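Local structure of heme-binding protein A / AI-2 binding protein A (Helicobacter pylori SS1, 6OFQ) at residues 147-150 against 151-154; 483-486 against 487-490. The protein binds peptides in the periplasm, as in the complex with the peptide STSA, and probably delivers them to an ABC transporter. All blocks are in the same frame, centred on the assembly; numbering follows the deposited sequence.

Interaction 1 of 2, residues 147-150 against 151-154; sequences MGMS and HIIK
Met149 and the two isoleucines, Ile152 and Ile153, meet on the inner side of a single helical turn. The side chain of Met149 leaves CB with CG anti to the carbonyl carbon (chi1 -72°) and is bent again at both later torsions, which folds its end back across the isoleucines. SD lies 4.1 Å from Ile152 CD1, and CE, one bond further out, packs 3.9 Å from Ile153 CD1. Phe175 of helix 175-178 touches all three side chains, and Trp144 adds to the cover over Met149 and Ile153. Ile152, for its part, runs along the backbone: CG1 is 3.5 Å from Gly148 O, and CD1 reaches Met147 O at 3.9 Å. Beneath the side chains, Ile152 N donates to Gly148 O at 3.2 Å, in the carbonyl plane, while Ile153 N gives Met149 O a straighter bond of 3.0 Å. Ser150 OG is hydrogen-bonded to Trp144 NE1, tying the turn to the preceding helix. Gly148, with positive phi (70°), ends helix 142-147 in a Schellman motif and is also the N-cap of helix 149-152, which passes directly into strand 153-160, at the edge of the antiparallel sheet.

Interaction 2 of 2, residues 483-486 against 487-490; sequences LYLK and AQEI
Ala487, Gln488, Glu489 and Ile490 donate their backbone N-H groups to the carbonyls of Leu483, Tyr484, Leu485 and Lys486, the regular i to i+4 pattern of an alpha helix. Among these bonds, Gln488 N lies 2.9 Å from Tyr484 O. The same oxygen takes a second bond from a side chain: Gln488 NE2 donates to Tyr484 O at 3.0 Å with an N-H...O angle of 156°. The two donors come from opposite faces of the carbonyl plane, NE2 standing well above it and the backbone N only tilted from it. Gln488 sets CG anti to its carbonyl carbon (chi1 -76°) and then runs extended back along the helix, with CG 3.4 Å from Tyr484 O. The oxygen lies close to the plane of the side-chain amide, and NE2 also donates to Gly345 O while OE1 accepts from Asn347 N. Asn347 ND2 bonds Leu485 O as well, a second link between the helix and the loop that holds Gly345 and Asn347. The Tyr484 side chain packs against helices 436-443 and 462-473, and its OH is bonded to Arg480 one turn earlier. On the exposed side, Glu489 CG passes 3.5 Å from Leu485 O, and a water donates to Glu489 OE1 at 2.7 Å and, weakly, to Lys486 O. Ile490 CG1 lies 3.7 Å from Lys486 O, while its side chain touches Leu467 and Tyr459. Bonds at both ends of the buried Gln488 amide would fix its rotation, with NE2 shared between the helix's own backbone and the neighbouring loop; the exposed carboxylate of Glu489, about 100° further round the helix, instead meets a water.

Overall arrangement
Interaction 1 precedes interaction 2 along the chain, and more than 300 residues separate them. Their centres lie 23 Å apart and their nearest atoms about 11 Å apart, without touching. They share no helix or sheet. Residues 147-154 form the short helix 149-152 and the start of 153-160, an outermost strand of the five-stranded antiparallel sheet; residues 483-490 occupy the middle of the long helix 477-494, which leads into strand 497-510 of the mixed seven-stranded sheet. The contacts thus belong to parts of this type II periplasmic binding protein built on different sheets: one is the passage from a short helix into an edge strand, the other fastens a helix to the loop around Gly345 and Asn347.

Interaction 1 of 2, residues 147-150 against 151-154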
ATOM      1  N   MET A 147       0.351   2.768  12.787  1.00  4.12           N
ATOM      2  CA  MET A 147       1.745   3.152  12.958  1.00  4.45           C
ATOM      3  C   MET A 147       2.093   3.764  14.339  1.00  4.75           C
ATOM      4  O   MET A 147       3.259   4.024  14.653  1.00  5.25           O
ATOM      5  CB  MET A 147       2.187   4.094  11.822  1.00  4.19           C
ATOM      6  CG  MET A 147       2.233   3.411  10.461  1.00  4.40           C
ATOM      7  SD  MET A 147       2.576   4.521   9.087  1.00  4.65           S
ATOM      8  CE  MET A 147       4.151   5.254   9.500  1.00  4.32           C
ATOM      9  N   GLY A 148       1.086   4.171  15.083  1.00  5.07           N
ATOM     10  CA  GLY A 148       1.291   4.854  16.359  1.00  4.99           C
ATOM     11  C   GLY A 148       1.851   6.244  16.175  1.00  5.49           C
ATOM     12  O   GLY A 148       2.674   6.708  16.971  1.00  5.76           O
ATOM     13  N   MET A 149       1.399   6.941  15.150  1.00  5.12           N
ATOM     14  CA  MET A 149       1.886   8.301  14.915  1.00  5.13           C
ATOM     15  C   MET A 149       1.627   9.267  16.094  1.00  5.39           C
ATOM     16  O   MET A 149       2.438  10.199  16.304  1.00  5.60           O
ATOM     17  CB  MET A 149       1.245   8.847  13.652  1.00  6.09           C
ATOM     18  CG  MET A 149       1.767   8.211  12.361  1.00  7.32           C
ATOM     19  SD  MET A 149       3.456   8.615  11.936  1.00 11.35           S
ATOM     20  CE  MET A 149       3.184  10.302  11.423  1.00 12.96           C
ATOM     21  N   SER A 150       0.561   9.028  16.845  1.00  5.57           N
ATOM     22  CA  SER A 150       0.335   9.896  18.008  1.00  5.71           C
ATOM     23  C   SER A 150       1.323   9.640  19.128  1.00  6.36           C
ATOM     24  O   SER A 150       1.420  10.544  19.967  1.00  7.95           O
ATOM     25  CB  SER A 150      -1.071   9.665  18.561  1.00  6.28           C
ATOM     26  OG  SER A 150      -2.054  10.146  17.648  1.00  7.66           O
ATOM     27  N   HIS A 151       1.958   8.479  19.245  1.00  6.81           N
ATOM     28  CA  HIS A 151       3.077   8.207  20.122  1.00  8.22           C
ATOM     29  C   HIS A 151       4.363   8.856  19.644  1.00  8.85           C
ATOM     30  O   HIS A 151       5.262   9.090  20.464  1.00 10.08           O
ATOM     31  CB  HIS A 151       3.289   6.704  20.295  1.00 10.63           C
ATOM     32  CG  HIS A 151       2.056   6.027  20.808  1.00 14.92           C
ATOM     33  ND1 HIS A 151       1.418   6.450  21.954  1.00 20.25           N
ATOM     34  CD2 HIS A 151       1.279   5.056  20.271  1.00 17.87           C
ATOM     35  CE1 HIS A 151       0.316   5.742  22.122  1.00 21.11           C
ATOM     36  NE2 HIS A 151       0.232   4.867  21.135  1.00 21.02           N
ATOM     37  N   ILE A 152       4.549   8.917  18.334  1.00  6.82           N
ATOM     38  CA  ILE A 152       5.785   9.437  17.726  1.00  7.41           C
ATOM     39  C   ILE A 152       5.870  10.944  17.849  1.00  6.84           C
ATOM     40  O   ILE A 152       6.904  11.515  18.219  1.00  7.46           O
ATOM     41  CB  ILE A 152       5.856   8.999  16.259  1.00  6.81           C
ATOM     42  CG1 ILE A 152       6.039   7.477  16.164  1.00  7.28           C
ATOM     43  CG2 ILE A 152       6.960   9.675  15.469  1.00  6.51           C
ATOM     44  CD1 ILE A 152       5.865   6.886  14.771  1.00  7.77           C
ATOM     45  N   ILE A 153       4.796  11.623  17.485  1.00  6.59           N
ATOM     46  CA  ILE A 153       4.767  13.085  17.437  1.00  6.40           C
ATOM     47  C   ILE A 153       4.331  13.665  18.772  1.00  6.97           C
ATOM     48  O   ILE A 153       3.263  13.332  19.311  1.00  8.79           O
ATOM     49  CB  ILE A 153       3.831  13.595  16.306  1.00  5.97           C
ATOM     50  CG1 ILE A 153       4.311  13.096  14.949  1.00  6.20           C
ATOM     51  CG2 ILE A 153       3.685  15.103  16.414  1.00  5.85           C
ATOM     52  CD1 ILE A 153       3.327  13.371  13.829  1.00  5.86           C
ATOM     53  N   LYS A 154       5.230  14.458  19.371  1.00  6.54           N
ATOM     54  CA  LYS A 154       4.913  15.258  20.581  1.00  6.98           C
ATOM     55  C   LYS A 154       4.108  16.495  20.243  1.00  7.85           C
ATOM     56  O   LYS A 154       3.120  16.783  20.914  1.00  8.81           O
ATOM     57  CB  LYS A 154       6.180  15.509  21.389  1.00  9.12           C
ATOM     58  CG  LYS A 154       5.978  16.392  22.634  1.00 10.38           C
ATOM     59  CD  LYS A 154       7.279  16.582  23.407  1.00 14.93           C
ATOM     60  CE  LYS A 154       6.951  17.374  24.662  1.00 22.99           C
ATOM     61  NZ  LYS A 154       8.128  17.259  25.563  1.00 29.99           N
TER

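Interaction 2 of 2, residues 483-486 against 487-490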
ATOM      1  N   LEU A 483      19.557  -5.147  13.993  1.00  6.97           N
ATOM      2  CA  LEU A 483      18.311  -5.354  14.748  1.00  6.79           C
ATOM      3  C   LEU A 483      17.229  -6.008  13.877  1.00  5.69           C
ATOM      4  O   LEU A 483      16.511  -6.910  14.335  1.00  5.22           O
ATOM      5  CB  LEU A 483      17.828  -4.020  15.331  1.00  7.00           C
ATOM      6  CG  LEU A 483      18.753  -3.407  16.401  1.00  7.23           C
ATOM      7  CD1 LEU A 483      18.542  -1.887  16.527  1.00  6.58           C
ATOM      8  CD2 LEU A 483      18.434  -4.069  17.723  1.00  8.14           C
ATOM      9  N   TYR A 484      17.129  -5.555  12.631  1.00  5.38           N
ATOM     10  CA  TYR A 484      16.112  -6.154  11.773  1.00  5.21           C
ATOM     11  C   TYR A 484      16.423  -7.604  11.378  1.00  5.45           C
ATOM     12  O   TYR A 484      15.498  -8.434  11.287  1.00  5.45           O
ATOM     13  CB  TYR A 484      15.892  -5.342  10.497  1.00  4.82           C
ATOM     14  CG  TYR A 484      15.189  -4.026  10.731  1.00  4.58           C
ATOM     15  CD1 TYR A 484      14.043  -3.997  11.513  1.00  4.47           C
ATOM     16  CD2 TYR A 484      15.636  -2.870  10.155  1.00  4.44           C
ATOM     17  CE1 TYR A 484      13.355  -2.784  11.711  1.00  4.44           C
ATOM     18  CE2 TYR A 484      14.991  -1.678  10.397  1.00  4.58           C
ATOM     19  CZ  TYR A 484      13.817  -1.622  11.134  1.00  4.78           C
ATOM     20  OH  TYR A 484      13.204  -0.396  11.356  1.00  4.87           O
ATOM     21  N   LEU A 485      17.711  -7.954  11.317  1.00  4.95           N
ATOM     22  CA  LEU A 485      18.087  -9.345  11.070  1.00  5.63           C
ATOM     23  C   LEU A 485      17.548 -10.228  12.185  1.00  5.02           C
ATOM     24  O   LEU A 485      16.999 -11.322  11.947  1.00  5.25           O
ATOM     25  CB  LEU A 485      19.588  -9.479  10.861  1.00  6.32           C
ATOM     26  CG  LEU A 485      20.196  -8.905   9.612  1.00  7.39           C
ATOM     27  CD1 LEU A 485      21.716  -8.884   9.600  1.00  9.45           C
ATOM     28  CD2 LEU A 485      19.728  -9.592   8.358  1.00  7.22           C
ATOM     29  N   LYS A 486      17.742  -9.778  13.426  1.00  5.37           N
ATOM     30  CA  LYS A 486      17.294 -10.550  14.570  1.00  6.74           C
ATOM     31  C   LYS A 486      15.770 -10.594  14.580  1.00  5.85           C
ATOM     32  O   LYS A 486      15.185 -11.648  14.883  1.00  6.71           O
ATOM     33  CB  LYS A 486      17.821  -9.978  15.911  1.00  9.18           C
ATOM     34  CG  LYS A 486      19.326 -10.011  16.088  1.00 15.49           C
ATOM     35  CD  LYS A 486      19.805  -9.316  17.359  1.00 22.04           C
ATOM     36  CE  LYS A 486      21.335  -9.295  17.288  1.00 28.26           C
ATOM     37  NZ  LYS A 486      21.818  -8.217  18.195  1.00 38.49           N
ATOM     38  N   ALA A 487      15.108  -9.473  14.284  1.00  5.58           N
ATOM     39  CA  ALA A 487      13.659  -9.502  14.245  1.00  5.69           C
ATOM     40  C   ALA A 487      13.140 -10.562  13.259  1.00  5.28           C
ATOM     41  O   ALA A 487      12.143 -11.251  13.510  1.00  5.26           O
ATOM     42  CB  ALA A 487      13.082  -8.118  13.977  1.00  6.20           C
ATOM     43  N   GLN A 488      13.760 -10.672  12.089  1.00  5.08           N
ATOM     44  CA  GLN A 488      13.351 -11.642  11.079  1.00  5.31           C
ATOM     45  C   GLN A 488      13.517 -13.043  11.582  1.00  5.47           C
ATOM     46  O   GLN A 488      12.719 -13.907  11.247  1.00  5.89           O
ATOM     47  CB  GLN A 488      14.102 -11.354   9.794  1.00  5.39           C
ATOM     48  CG  GLN A 488      13.559 -10.168   9.039  1.00  4.90           C
ATOM     49  CD  GLN A 488      14.486  -9.712   7.935  1.00  4.53           C
ATOM     50  OE1 GLN A 488      14.456 -10.245   6.827  1.00  4.37           O
ATOM     51  NE2 GLN A 488      15.424  -8.858   8.297  1.00  4.80           N
ATOM     52  N   GLU A 489      14.557 -13.301  12.382  1.00  5.87           N
ATOM     53  CA  GLU A 489      14.630 -14.610  13.012  1.00  6.84           C
ATOM     54  C   GLU A 489      13.451 -14.984  13.893  1.00  6.71           C
ATOM     55  O   GLU A 489      12.951 -16.116  13.921  1.00  7.28           O
ATOM     56  CB  GLU A 489      15.922 -14.756  13.840  1.00  8.59           C
ATOM     57  CG  GLU A 489      17.204 -14.618  13.070  1.00 11.65           C
ATOM     58  CD  GLU A 489      18.395 -14.622  14.033  1.00 17.49           C
ATOM     59  OE1 GLU A 489      18.346 -14.552  15.302  1.00 22.02           O
ATOM     60  OE2 GLU A 489      19.473 -14.593  13.429  1.00 27.48           O
ATOM     61  N   ILE A 490      13.038 -14.017  14.709  1.00  5.95           N
ATOM     62  CA  ILE A 490      11.963 -14.233  15.697  1.00  6.06           C
ATOM     63  C   ILE A 490      10.670 -14.525  14.938  1.00  5.70           C
ATOM     64  O   ILE A 490       9.960 -15.485  15.278  1.00  6.14           O
ATOM     65  CB  ILE A 490      11.809 -13.060  16.681  1.00  6.93           C
ATOM     66  CG1 ILE A 490      13.083 -12.989  17.564  1.00  8.28           C
ATOM     67  CG2 ILE A 490      10.555 -13.231  17.523  1.00  6.81           C
ATOM     68  CD1 ILE A 490      13.039 -11.760  18.408  1.00  9.38           C
TER
HETATM   69  O   HOH W   1      16.554 -13.669  17.126  1.00 38.30           O